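PDB 7C7U: biofilm-associated surface protein from Staphylococcus aureus, which is a calcium-binding, cell-wall-anchored surface protein that takes part in biofilm formation, probably by switching between a folded state and functional amyloid. Local coordinates for residues A252-I257 / N301-S306; G267-Q272 / V291-I296; N539-S544 / A586-K591. One frame throughout, in Å; residues are numbered along the deposited sequence.

Interaction 1. Residues A252-I257 / N301-S306; sequences AYNYQI and NGTITS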
ATOM      1  N   ALA A 252     -15.675  32.611  -0.791  1.00 28.95           N
ATOM      2  CA  ALA A 252     -15.998  31.372  -0.091  1.00 32.26           C
ATOM      3  C   ALA A 252     -15.141  30.232  -0.617  1.00 31.47           C
ATOM      4  O   ALA A 252     -14.808  30.191  -1.803  1.00 30.05           O
ATOM      5  CB  ALA A 252     -17.482  31.015  -0.251  1.00 33.65           C
ATOM      6  N   TYR A 253     -14.803  29.286   0.274  1.00 32.04           N
ATOM      7  CA  TYR A 253     -14.182  28.037  -0.128  1.00 30.20           C
ATOM      8  C   TYR A 253     -15.255  26.956  -0.224  1.00 31.07           C
ATOM      9  O   TYR A 253     -16.065  26.794   0.697  1.00 31.74           O
ATOM     10  CB  TYR A 253     -13.091  27.608   0.858  1.00 28.94           C
ATOM     11  CG  TYR A 253     -12.361  26.375   0.392  1.00 30.16           C
ATOM     12  CD1 TYR A 253     -11.622  26.396  -0.785  1.00 27.84           C
ATOM     13  CD2 TYR A 253     -12.411  25.176   1.128  1.00 26.20           C
ATOM     14  CE1 TYR A 253     -10.972  25.279  -1.236  1.00 28.07           C
ATOM     15  CE2 TYR A 253     -11.769  24.062   0.680  1.00 29.75           C
ATOM     16  CZ  TYR A 253     -11.039  24.112  -0.481  1.00 30.30           C
ATOM     17  OH  TYR A 253     -10.386  22.989  -0.904  1.00 29.94           O
ATOM     18  N   ASN A 254     -15.232  26.204  -1.322  1.00 29.15           N
ATOM     19  CA  ASN A 254     -16.253  25.222  -1.664  1.00 28.88           C
ATOM     20  C   ASN A 254     -15.585  23.870  -1.859  1.00 29.99           C
ATOM     21  O   ASN A 254     -14.484  23.792  -2.408  1.00 30.66           O
ATOM     22  CB  ASN A 254     -16.991  25.637  -2.955  1.00 27.25           C
ATOM     23  CG  ASN A 254     -17.522  27.054  -2.889  1.00 30.60           C
ATOM     24  OD1 ASN A 254     -18.694  27.276  -2.587  1.00 31.79           O
ATOM     25  ND2 ASN A 254     -16.646  28.033  -3.144  1.00 27.70           N
ATOM     26  N   TYR A 255     -16.242  22.797  -1.421  1.00 33.03           N
ATOM     27  CA  TYR A 255     -15.599  21.489  -1.429  1.00 27.29           C
ATOM     28  C   TYR A 255     -16.641  20.417  -1.737  1.00 29.33           C
ATOM     29  O   TYR A 255     -17.822  20.559  -1.412  1.00 28.02           O
ATOM     30  CB  TYR A 255     -14.859  21.224  -0.080  1.00 28.19           C
ATOM     31  CG  TYR A 255     -15.686  21.631   1.115  1.00 29.74           C
ATOM     32  CD1 TYR A 255     -16.548  20.718   1.722  1.00 28.81           C
ATOM     33  CD2 TYR A 255     -15.664  22.936   1.589  1.00 28.14           C
ATOM     34  CE1 TYR A 255     -17.342  21.097   2.795  1.00 33.97           C
ATOM     35  CE2 TYR A 255     -16.456  23.334   2.650  1.00 30.11           C
ATOM     36  CZ  TYR A 255     -17.302  22.413   3.247  1.00 32.12           C
ATOM     37  OH  TYR A 255     -18.099  22.804   4.304  1.00 30.88           O
ATOM     38  N   GLN A 256     -16.203  19.371  -2.434  1.00 29.43           N
ATOM     39  CA  GLN A 256     -17.057  18.244  -2.798  1.00 29.37           C
ATOM     40  C   GLN A 256     -16.398  16.972  -2.281  1.00 27.38           C
ATOM     41  O   GLN A 256     -15.259  16.667  -2.650  1.00 26.10           O
ATOM     42  CB  GLN A 256     -17.269  18.181  -4.318  1.00 30.70           C
ATOM     43  CG  GLN A 256     -17.881  19.491  -4.918  1.00 28.07           C
ATOM     44  CD  GLN A 256     -18.371  19.332  -6.365  1.00 34.02           C
ATOM     45  OE1 GLN A 256     -17.919  18.447  -7.091  1.00 35.65           O
ATOM     46  NE2 GLN A 256     -19.288  20.211  -6.794  1.00 32.20           N
ATOM     47  N   ILE A 257     -17.098  16.237  -1.418  1.00 30.51           N
ATOM     48  CA  ILE A 257     -16.584  14.986  -0.849  1.00 29.30           C
ATOM     49  C   ILE A 257     -17.360  13.837  -1.484  1.00 31.53           C
ATOM     50  O   ILE A 257     -18.594  13.862  -1.512  1.00 32.27           O
ATOM     51  CB  ILE A 257     -16.705  14.970   0.688  1.00 32.70           C
ATOM     52  CG1 ILE A 257     -16.160  16.263   1.302  1.00 33.50           C
ATOM     53  CG2 ILE A 257     -15.995  13.727   1.328  1.00 32.94           C
ATOM     54  CD1 ILE A 257     -14.659  16.481   1.072  1.00 33.73           C
ATOM     55  N   ASN A 301     -21.359  17.892  -0.653  1.00 31.95           N
ATOM     56  CA  ASN A 301     -20.975  19.257  -1.001  1.00 35.54           C
ATOM     57  C   ASN A 301     -21.085  20.194   0.190  1.00 35.25           C
ATOM     58  O   ASN A 301     -21.997  20.075   1.016  1.00 34.74           O
ATOM     59  CB  ASN A 301     -21.856  19.781  -2.140  1.00 33.99           C
ATOM     60  CG  ASN A 301     -21.639  19.028  -3.413  1.00 38.10           C
ATOM     61  OD1 ASN A 301     -20.628  18.344  -3.571  1.00 40.07           O
ATOM     62  ND2 ASN A 301     -22.576  19.147  -4.339  1.00 43.64           N
ATOM     63  N   GLY A 302     -20.159  21.149   0.263  1.00 34.35           N
ATOM     64  CA  GLY A 302     -20.214  22.155   1.301  1.00 31.91           C
ATOM     65  C   GLY A 302     -19.510  23.422   0.864  1.00 31.56           C
ATOM     66  O   GLY A 302     -18.826  23.468  -0.165  1.00 26.84           O
ATOM     67  N   THR A 303     -19.683  24.452   1.683  1.00 30.78           N
ATOM     68  CA  THR A 303     -19.078  25.753   1.444  1.00 36.38           C
ATOM     69  C   THR A 303     -18.834  26.410   2.794  1.00 35.31           C
ATOM     70  O   THR A 303     -19.588  26.197   3.747  1.00 37.65           O
ATOM     71  CB  THR A 303     -19.971  26.622   0.545  1.00 35.32           C
ATOM     72  OG1 THR A 303     -19.370  27.911   0.381  1.00 39.70           O
ATOM     73  CG2 THR A 303     -21.335  26.797   1.172  1.00 41.53           C
ATOM     74  N   ILE A 304     -17.759  27.180   2.887  1.00 33.66           N
ATOM     75  CA  ILE A 304     -17.443  27.897   4.115  1.00 32.21           C
ATOM     76  C   ILE A 304     -16.984  29.299   3.735  1.00 35.21           C
ATOM     77  O   ILE A 304     -16.304  29.492   2.723  1.00 31.11           O
ATOM     78  CB  ILE A 304     -16.383  27.162   4.966  1.00 33.39           C
ATOM     79  CG1 ILE A 304     -16.190  27.882   6.301  1.00 31.72           C
ATOM     80  CG2 ILE A 304     -15.056  27.061   4.228  1.00 33.72           C
ATOM     81  CD1 ILE A 304     -15.193  27.253   7.201  1.00 36.80           C
ATOM     82  N   THR A 305     -17.400  30.283   4.519  1.00 32.54           N
ATOM     83  CA  THR A 305     -16.948  31.651   4.319  1.00 35.41           C
ATOM     84  C   THR A 305     -16.763  32.289   5.688  1.00 34.71           C
ATOM     85  O   THR A 305     -16.907  31.641   6.730  1.00 38.87           O
ATOM     86  CB  THR A 305     -17.911  32.447   3.434  1.00 32.80           C
ATOM     87  OG1 THR A 305     -17.291  33.692   3.035  1.00 39.33           O
ATOM     88  CG2 THR A 305     -19.214  32.710   4.172  1.00 36.36           C
ATOM     89  N   SER A 306     -16.406  33.560   5.683  1.00 35.11           N
ATOM     90  CA  SER A 306     -15.928  34.221   6.882  1.00 33.35           C
ATOM     91  C   SER A 306     -16.001  35.723   6.661  1.00 34.46           C
ATOM     92  O   SER A 306     -16.097  36.192   5.531  1.00 32.57           O
ATOM     93  CB  SER A 306     -14.493  33.795   7.188  1.00 35.31           C
ATOM     94  OG  SER A 306     -13.872  34.706   8.051  1.00 36.32           O
TER
HETATM   95  O   HOH W   1     -19.292  24.308   6.294  1.00 37.77           O

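Interaction 2. Residues G267-Q272 / V291-I296; sequences GVELHQ and VADLTI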
ATOM      1  N   GLY A 267     -16.488  13.196  10.975  1.00 43.24           N
ATOM      2  CA  GLY A 267     -16.461  14.646  10.940  1.00 42.42           C
ATOM      3  C   GLY A 267     -15.578  15.151   9.824  1.00 42.04           C
ATOM      4  O   GLY A 267     -14.686  14.445   9.341  1.00 37.06           O
ATOM      5  N   VAL A 268     -15.835  16.398   9.425  1.00 38.35           N
ATOM      6  CA  VAL A 268     -15.104  17.081   8.360  1.00 40.84           C
ATOM      7  C   VAL A 268     -14.569  18.395   8.909  1.00 36.20           C
ATOM      8  O   VAL A 268     -15.315  19.164   9.520  1.00 37.67           O
ATOM      9  CB  VAL A 268     -15.993  17.339   7.131  1.00 36.98           C
ATOM     10  CG1 VAL A 268     -15.172  17.956   5.989  1.00 37.53           C
ATOM     11  CG2 VAL A 268     -16.661  16.066   6.686  1.00 40.47           C
ATOM     12  N   GLU A 269     -13.281  18.652   8.690  1.00 32.65           N
ATOM     13  CA  GLU A 269     -12.609  19.807   9.273  1.00 34.82           C
ATOM     14  C   GLU A 269     -11.753  20.506   8.231  1.00 33.39           C
ATOM     15  O   GLU A 269     -11.198  19.869   7.333  1.00 31.42           O
ATOM     16  CB  GLU A 269     -11.698  19.399  10.437  1.00 34.40           C
ATOM     17  CG  GLU A 269     -12.370  18.507  11.476  1.00 39.61           C
ATOM     18  CD  GLU A 269     -11.425  18.143  12.618  1.00 44.48           C
ATOM     19  OE1 GLU A 269     -10.190  18.191  12.415  1.00 40.40           O
ATOM     20  OE2 GLU A 269     -11.921  17.806  13.711  1.00 46.78           O
ATOM     21  N   LEU A 270     -11.588  21.815   8.410  1.00 32.68           N
ATOM     22  CA  LEU A 270     -10.676  22.612   7.605  1.00 31.14           C
ATOM     23  C   LEU A 270      -9.408  22.887   8.395  1.00 30.20           C
ATOM     24  O   LEU A 270      -9.465  23.345   9.544  1.00 35.24           O
ATOM     25  CB  LEU A 270     -11.332  23.932   7.188  1.00 30.16           C
ATOM     26  CG  LEU A 270     -10.533  24.810   6.231  1.00 32.94           C
ATOM     27  CD1 LEU A 270     -10.522  24.168   4.856  1.00 32.35           C
ATOM     28  CD2 LEU A 270     -11.155  26.210   6.159  1.00 29.92           C
ATOM     29  N   HIS A 271      -8.265  22.631   7.775  1.00 28.52           N
ATOM     30  CA  HIS A 271      -6.982  22.894   8.402  1.00 31.27           C
ATOM     31  C   HIS A 271      -6.198  23.919   7.587  1.00 35.23           C
ATOM     32  O   HIS A 271      -6.341  24.016   6.361  1.00 31.45           O
ATOM     33  CB  HIS A 271      -6.165  21.605   8.547  1.00 31.20           C
ATOM     34  CG  HIS A 271      -6.668  20.701   9.625  1.00 31.12           C
ATOM     35  ND1 HIS A 271      -5.824  19.961  10.429  1.00 33.19           N
ATOM     36  CD2 HIS A 271      -7.923  20.444  10.058  1.00 35.56           C
ATOM     37  CE1 HIS A 271      -6.541  19.277  11.300  1.00 35.00           C
ATOM     38  NE2 HIS A 271      -7.816  19.543  11.093  1.00 34.54           N
ATOM     39  N   GLN A 272      -5.363  24.685   8.278  1.00 35.50           N
ATOM     40  CA  GLN A 272      -4.452  25.560   7.567  1.00 40.90           C
ATOM     41  C   GLN A 272      -3.229  24.763   7.147  1.00 42.68           C
ATOM     42  O   GLN A 272      -2.789  23.848   7.845  1.00 43.29           O
ATOM     43  CB  GLN A 272      -4.058  26.765   8.418  1.00 41.30           C
ATOM     44  CG  GLN A 272      -5.001  27.938   8.205  1.00 45.27           C
ATOM     45  CD  GLN A 272      -4.406  29.268   8.634  1.00 46.87           C
ATOM     46  OE1 GLN A 272      -3.293  29.319   9.155  1.00 51.62           O
ATOM     47  NE2 GLN A 272      -5.145  30.357   8.402  1.00 46.35           N
ATOM     48  N   VAL A 291      -8.852  24.889  11.816  1.00 36.77           N
ATOM     49  CA  VAL A 291      -9.396  26.242  11.844  1.00 39.52           C
ATOM     50  C   VAL A 291     -10.919  26.284  11.759  1.00 40.67           C
ATOM     51  O   VAL A 291     -11.502  27.353  12.002  1.00 41.74           O
ATOM     52  CB  VAL A 291      -8.775  27.125  10.738  1.00 38.88           C
ATOM     53  CG1 VAL A 291      -7.282  27.331  10.996  1.00 40.97           C
ATOM     54  CG2 VAL A 291      -9.011  26.523   9.349  1.00 32.99           C
ATOM     55  N   ALA A 292     -11.588  25.186  11.414  1.00 35.73           N
ATOM     56  CA  ALA A 292     -13.043  25.181  11.392  1.00 38.26           C
ATOM     57  C   ALA A 292     -13.550  23.753  11.302  1.00 39.22           C
ATOM     58  O   ALA A 292     -12.848  22.848  10.837  1.00 37.70           O
ATOM     59  CB  ALA A 292     -13.613  25.991  10.219  1.00 35.28           C
ATOM     60  N   ASP A 293     -14.795  23.580  11.740  1.00 38.73           N
ATOM     61  CA  ASP A 293     -15.599  22.415  11.405  1.00 39.38           C
ATOM     62  C   ASP A 293     -16.367  22.700  10.125  1.00 42.29           C
ATOM     63  O   ASP A 293     -16.875  23.808   9.931  1.00 40.22           O
ATOM     64  CB  ASP A 293     -16.573  22.083  12.538  1.00 40.55           C
ATOM     65  CG  ASP A 293     -15.857  21.687  13.814  1.00 47.56           C
ATOM     66  OD1 ASP A 293     -15.218  20.617  13.821  1.00 50.04           O
ATOM     67  OD2 ASP A 293     -15.897  22.464  14.796  1.00 47.34           O
ATOM     68  N   LEU A 294     -16.434  21.706   9.242  1.00 39.06           N
ATOM     69  CA  LEU A 294     -17.109  21.866   7.965  1.00 38.13           C
ATOM     70  C   LEU A 294     -18.364  21.009   7.919  1.00 42.71           C
ATOM     71  O   LEU A 294     -18.402  19.906   8.469  1.00 44.66           O
ATOM     72  CB  LEU A 294     -16.195  21.484   6.795  1.00 36.06           C
ATOM     73  CG  LEU A 294     -14.913  22.293   6.628  1.00 30.88           C
ATOM     74  CD1 LEU A 294     -13.973  21.632   5.613  1.00 26.82           C
ATOM     75  CD2 LEU A 294     -15.280  23.713   6.181  1.00 35.04           C
ATOM     76  N   THR A 295     -19.384  21.511   7.239  1.00 38.81           N
ATOM     77  CA  THR A 295     -20.589  20.735   7.006  1.00 44.46           C
ATOM     78  C   THR A 295     -20.684  20.371   5.532  1.00 46.61           C
ATOM     79  O   THR A 295     -20.239  21.126   4.657  1.00 39.85           O
ATOM     80  CB  THR A 295     -21.845  21.490   7.437  1.00 46.52           C
ATOM     81  OG1 THR A 295     -22.226  22.402   6.406  1.00 53.14           O
ATOM     82  CG2 THR A 295     -21.596  22.253   8.726  1.00 46.50           C
ATOM     83  N   ILE A 296     -21.264  19.195   5.274  1.00 41.85           N
ATOM     84  CA  ILE A 296     -21.505  18.678   3.933  1.00 40.16           C
ATOM     85  C   ILE A 296     -22.977  18.315   3.824  1.00 42.61           C
ATOM     86  O   ILE A 296     -23.614  17.953   4.818  1.00 50.64           O
ATOM     87  CB  ILE A 296     -20.617  17.451   3.626  1.00 41.43           C
ATOM     88  CG1 ILE A 296     -20.521  16.557   4.865  1.00 43.91           C
ATOM     89  CG2 ILE A 296     -19.231  17.872   3.167  1.00 40.94           C
ATOM     90  CD1 ILE A 296     -20.016  15.171   4.584  1.00 42.50           C
TER
HETATM   91  O   HOH W   2     -18.549  17.693  10.013  1.00 45.15           O
HETATM   92  O   HOH W   3     -15.967  18.535  12.434  1.00 47.49           O

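Interaction 3. Residues N539-S544 / A586-K591; sequences NGTSGS and ASKDGK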
ATOM      1  N   ASN A 539      15.365 -32.416  14.211  1.00 44.00           N
ATOM      2  CA  ASN A 539      14.982 -32.443  15.619  1.00 43.47           C
ATOM      3  C   ASN A 539      14.551 -33.855  15.990  1.00 43.91           C
ATOM      4  O   ASN A 539      13.894 -34.539  15.198  1.00 40.06           O
ATOM      5  CB  ASN A 539      13.841 -31.459  15.909  1.00 42.21           C
ATOM      6  CG  ASN A 539      14.085 -30.094  15.297  1.00 40.69           C
ATOM      7  OD1 ASN A 539      14.939 -29.347  15.760  1.00 39.83           O
ATOM      8  ND2 ASN A 539      13.356 -29.778  14.231  1.00 44.08           N
ATOM      9  N   GLY A 540      14.914 -34.284  17.190  1.00 44.92           N
ATOM     10  CA  GLY A 540      14.589 -35.635  17.625  1.00 38.87           C
ATOM     11  C   GLY A 540      15.117 -35.865  19.018  1.00 41.18           C
ATOM     12  O   GLY A 540      15.823 -35.027  19.596  1.00 41.26           O
ATOM     13  N   THR A 541      14.761 -37.019  19.566  1.00 41.84           N
ATOM     14  CA  THR A 541      15.135 -37.276  20.946  1.00 39.79           C
ATOM     15  C   THR A 541      16.654 -37.394  21.093  1.00 42.74           C
ATOM     16  O   THR A 541      17.371 -37.858  20.197  1.00 42.37           O
ATOM     17  CB  THR A 541      14.427 -38.523  21.479  1.00 39.73           C
ATOM     18  OG1 THR A 541      14.682 -38.634  22.882  1.00 42.05           O
ATOM     19  CG2 THR A 541      14.919 -39.762  20.785  1.00 41.75           C
ATOM     20  N   SER A 542      17.139 -36.976  22.253  1.00 41.53           N
ATOM     21  CA  SER A 542      18.572 -36.943  22.493  1.00 44.49           C
ATOM     22  C   SER A 542      19.147 -38.361  22.464  1.00 49.19           C
ATOM     23  O   SER A 542      18.535 -39.314  22.959  1.00 42.69           O
ATOM     24  CB  SER A 542      18.837 -36.267  23.837  1.00 44.53           C
ATOM     25  OG  SER A 542      20.218 -36.174  24.102  1.00 51.22           O
ATOM     26  N   GLY A 543      20.324 -38.499  21.851  1.00 48.96           N
ATOM     27  CA  GLY A 543      20.972 -39.785  21.700  1.00 44.92           C
ATOM     28  C   GLY A 543      20.452 -40.656  20.572  1.00 46.24           C
ATOM     29  O   GLY A 543      21.048 -41.703  20.301  1.00 50.35           O
ATOM     30  N   SER A 544      19.361 -40.278  19.913  1.00 48.23           N
ATOM     31  CA  SER A 544      18.934 -40.981  18.713  1.00 47.77           C
ATOM     32  C   SER A 544      19.744 -40.509  17.511  1.00 50.76           C
ATOM     33  O   SER A 544      20.209 -39.370  17.456  1.00 49.84           O
ATOM     34  CB  SER A 544      17.440 -40.762  18.450  1.00 45.94           C
ATOM     35  OG  SER A 544      17.184 -39.450  17.964  1.00 43.91           O
ATOM     36  N   ALA A 586      14.456 -42.017  12.868  1.00 47.40           N
ATOM     37  CA  ALA A 586      15.432 -42.051  13.944  1.00 43.89           C
ATOM     38  C   ALA A 586      15.555 -43.474  14.465  1.00 43.99           C
ATOM     39  O   ALA A 586      14.612 -44.267  14.374  1.00 43.84           O
ATOM     40  CB  ALA A 586      15.041 -41.116  15.097  1.00 42.17           C
ATOM     41  N   SER A 587      16.725 -43.794  15.012  1.00 48.29           N
ATOM     42  CA  SER A 587      16.933 -45.091  15.636  1.00 48.31           C
ATOM     43  C   SER A 587      17.704 -44.905  16.934  1.00 48.18           C
ATOM     44  O   SER A 587      18.532 -43.997  17.061  1.00 46.08           O
ATOM     45  CB  SER A 587      17.673 -46.068  14.711  1.00 50.94           C
ATOM     46  OG  SER A 587      18.956 -45.569  14.388  1.00 56.52           O
ATOM     47  N   LYS A 588      17.422 -45.792  17.894  1.00 45.10           N
ATOM     48  CA  LYS A 588      18.008 -45.738  19.227  1.00 45.88           C
ATOM     49  C   LYS A 588      17.678 -47.010  20.002  1.00 43.79           C
ATOM     50  O   LYS A 588      16.510 -47.397  20.100  1.00 40.68           O
ATOM     51  CB  LYS A 588      17.499 -44.518  20.006  1.00 44.57           C
ATOM     52  CG  LYS A 588      18.173 -44.324  21.370  1.00 45.03           C
ATOM     53  CD  LYS A 588      17.721 -43.040  22.050  1.00 46.55           C
ATOM     54  CE  LYS A 588      18.448 -42.830  23.378  1.00 52.52           C
ATOM     55  NZ  LYS A 588      17.887 -41.681  24.154  1.00 51.85           N
ATOM     56  N   ASP A 589      18.698 -47.665  20.550  1.00 45.90           N
ATOM     57  CA  ASP A 589      18.495 -48.798  21.454  1.00 44.03           C
ATOM     58  C   ASP A 589      17.699 -49.923  20.789  1.00 46.41           C
ATOM     59  O   ASP A 589      16.866 -50.578  21.424  1.00 49.05           O
ATOM     60  CB  ASP A 589      17.823 -48.337  22.752  1.00 39.45           C
ATOM     61  CG  ASP A 589      18.668 -47.309  23.512  1.00 45.86           C
ATOM     62  OD1 ASP A 589      19.914 -47.365  23.405  1.00 48.64           O
ATOM     63  OD2 ASP A 589      18.095 -46.464  24.233  1.00 43.48           O
ATOM     64  N   GLY A 590      17.962 -50.153  19.500  1.00 44.08           N
ATOM     65  CA  GLY A 590      17.305 -51.190  18.728  1.00 45.94           C
ATOM     66  C   GLY A 590      15.931 -50.840  18.199  1.00 48.95           C
ATOM     67  O   GLY A 590      15.319 -51.668  17.509  1.00 44.94           O
ATOM     68  N   LYS A 591      15.418 -49.655  18.506  1.00 47.09           N
ATOM     69  CA  LYS A 591      14.146 -49.206  17.970  1.00 44.32           C
ATOM     70  C   LYS A 591      14.375 -48.376  16.718  1.00 48.15           C
ATOM     71  O   LYS A 591      15.423 -47.744  16.553  1.00 45.91           O
ATOM     72  CB  LYS A 591      13.382 -48.368  18.997  1.00 45.07           C
ATOM     73  CG  LYS A 591      13.183 -49.044  20.344  1.00 42.29           C
ATOM     74  CD  LYS A 591      12.355 -48.160  21.257  1.00 43.48           C
ATOM     75  CE  LYS A 591      13.215 -47.153  21.995  1.00 42.66           C
ATOM     76  NZ  LYS A 591      13.555 -47.636  23.357  1.00 39.34           N
TER

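Interaction 1. Residues A252-I257 / N301-S306
Strands 252-257 and 301-305 run antiparallel, their axes approaching to 4.7 Å at 162°, with Y253 facing I304 and Y255 facing G302 as hydrogen-bonded pairs. The shortest of the four backbone bonds of these pairs runs from I304 N to Y253 O, 2.8 Å. Of the residues here Y255 is covered most by the other strand: one face of its ring covers G302 C, which lies 3.4 Å from CZ, offset toward the rim. Its CG sits between the backbone N and the carbonyl carbon (chi1 44°), which carries the ring across to G302. The ring comes down directly on the G302 backbone, Y255 CE1 3.4 Å from G302 CA. The phenol OH reaches past T303, where a water donates to both Y255 OH and T303 O, and it is hydrogen-bonded to T295 O as well. On the same face of the sheet Y253 turns its ring away, and I304 CG2 lies 3.9 Å from Y253 CB, at the edge of that ring; Y253 OH goes to Q233. The face with N254, T303, Q256 and N301 is more polar. N254 and T303 lie side by side, N254 OD1 3.1 Å from T303 OG1, while Q256 CG packs 3.3 Å from N301 OD1 with the two amide planes nearly parallel. N254 ND2 is held by T369 OG1 and Y367 O, and Q256 NE2 by D194. Within its four-stranded antiparallel sheet, strand 301-305 is an outer strand and strand 252-257 pairs on its other side with strand 359-369. The Y253, Y255 and I304 face packs on strands 290-294 and 323-331 of a five-stranded sheet, joining the two sheets face to face.

Interaction 2. Residues G267-Q272 / V291-I296
V268, L270, A292 and L294 project from one face of this antiparallel strand pair and form its apolar side. V268 and L294 cross at about a right angle, V268 CG1 resting 3.8 Å from L294 CB. With CG anti to its carbonyl carbon (chi1 -61°), L294 leans over the neighbouring strand, and CD1 comes 3.8 Å from L270 CB, close above the E269-L270 peptide. The end of L270 meets V291 at a slant, CD2 to CG2 3.9 Å, and the other V291 branch, CG1, packs across the stem of Q272. V291 and A292 both face L270, a classic beta bulge: L270 O takes a nearly straight 2.8 Å bond from V291 N and a weak one from A292 N, while L270 N donates to A292 O. The opposite face is charged. H271 NE2 donates at 3.0 Å to E269 OE1, which lies in the ring plane and is met on its anti side; this bond restrains the rotation of the imidazole. E269 OE2 and D293 OD1 stand 4.3 Å apart, a like-charge approach that K290 probably offsets through salt bridges to both. One water also links D293 OD1 to V268 O, and a second joins V268 N to L294 O where the strands part. Strand 290-294 is one of the two edge strands of a five-stranded antiparallel sheet, and strand 265-272 pairs on its other side with strand 323-331. The apolar face packs on Y255 and I304 of the opposing sheet, with L312 covering L270 and V291.

Interaction 3. Residues N539-S544 / A586-K591
T541 opens a type II beta turn that closes at S544 and rests against the end of strand 581-588. Its carbonyl grips the turn twice: T541 O accepts from S544 N and, at 2.7 Å, from S544 OG, the latter in the carbonyl plane on a lone pair. T541 OG1 is bonded to D445. S542 CB leads away from K588, and OG bonds to P562 O and A563 O; the S542 carbonyl serves the contact instead: K588 NZ donates to S542 O at 2.7 Å, approaching nearly in line with the C=O bond. K588 reaches there fully extended, CG anti to the backbone N (chi1 -175°) and every later torsion near 180°. G543, at positive phi, is the third residue of the type II turn, and the lysine methylenes run alongside it, K588 CD 3.9 Å from G543 C. S544 completes the contact, its CB 4.1 Å from K588 CB and its OG 3.9 Å from A586 CB; S544 CA makes a bent CA-H...O contact with S587 O (3.5 Å). The turn links strands 535-539 and 545-550, while K588 begins the type I' turn of the hairpin from strand 581-588 to strand 591-600. T541 also packs on T442 of strand 437-442 in the preceding sheet.

From the N terminus, strand 252-257 comes first and strand 265-272 follows it; the chain then returns as strand 290-294, closing interaction 2, and continues into strand 301-305, closing interaction 1, so interaction 2 is nested inside. The two belong to different sheets that pack together; the centres of interactions 1 and 2 are about 9 Å apart, and I304 CD1 lies 3.6 Å from A292 CB. Interaction 3 follows in series, beyond the calcium sites that run from D389 to E509, closing a separate loop of 41 residues. Its nearest atoms are about 54 Å from interaction 1 and about 52 Å from interaction 2. It ties a turn to a hairpin in the C-terminal four-stranded sheet.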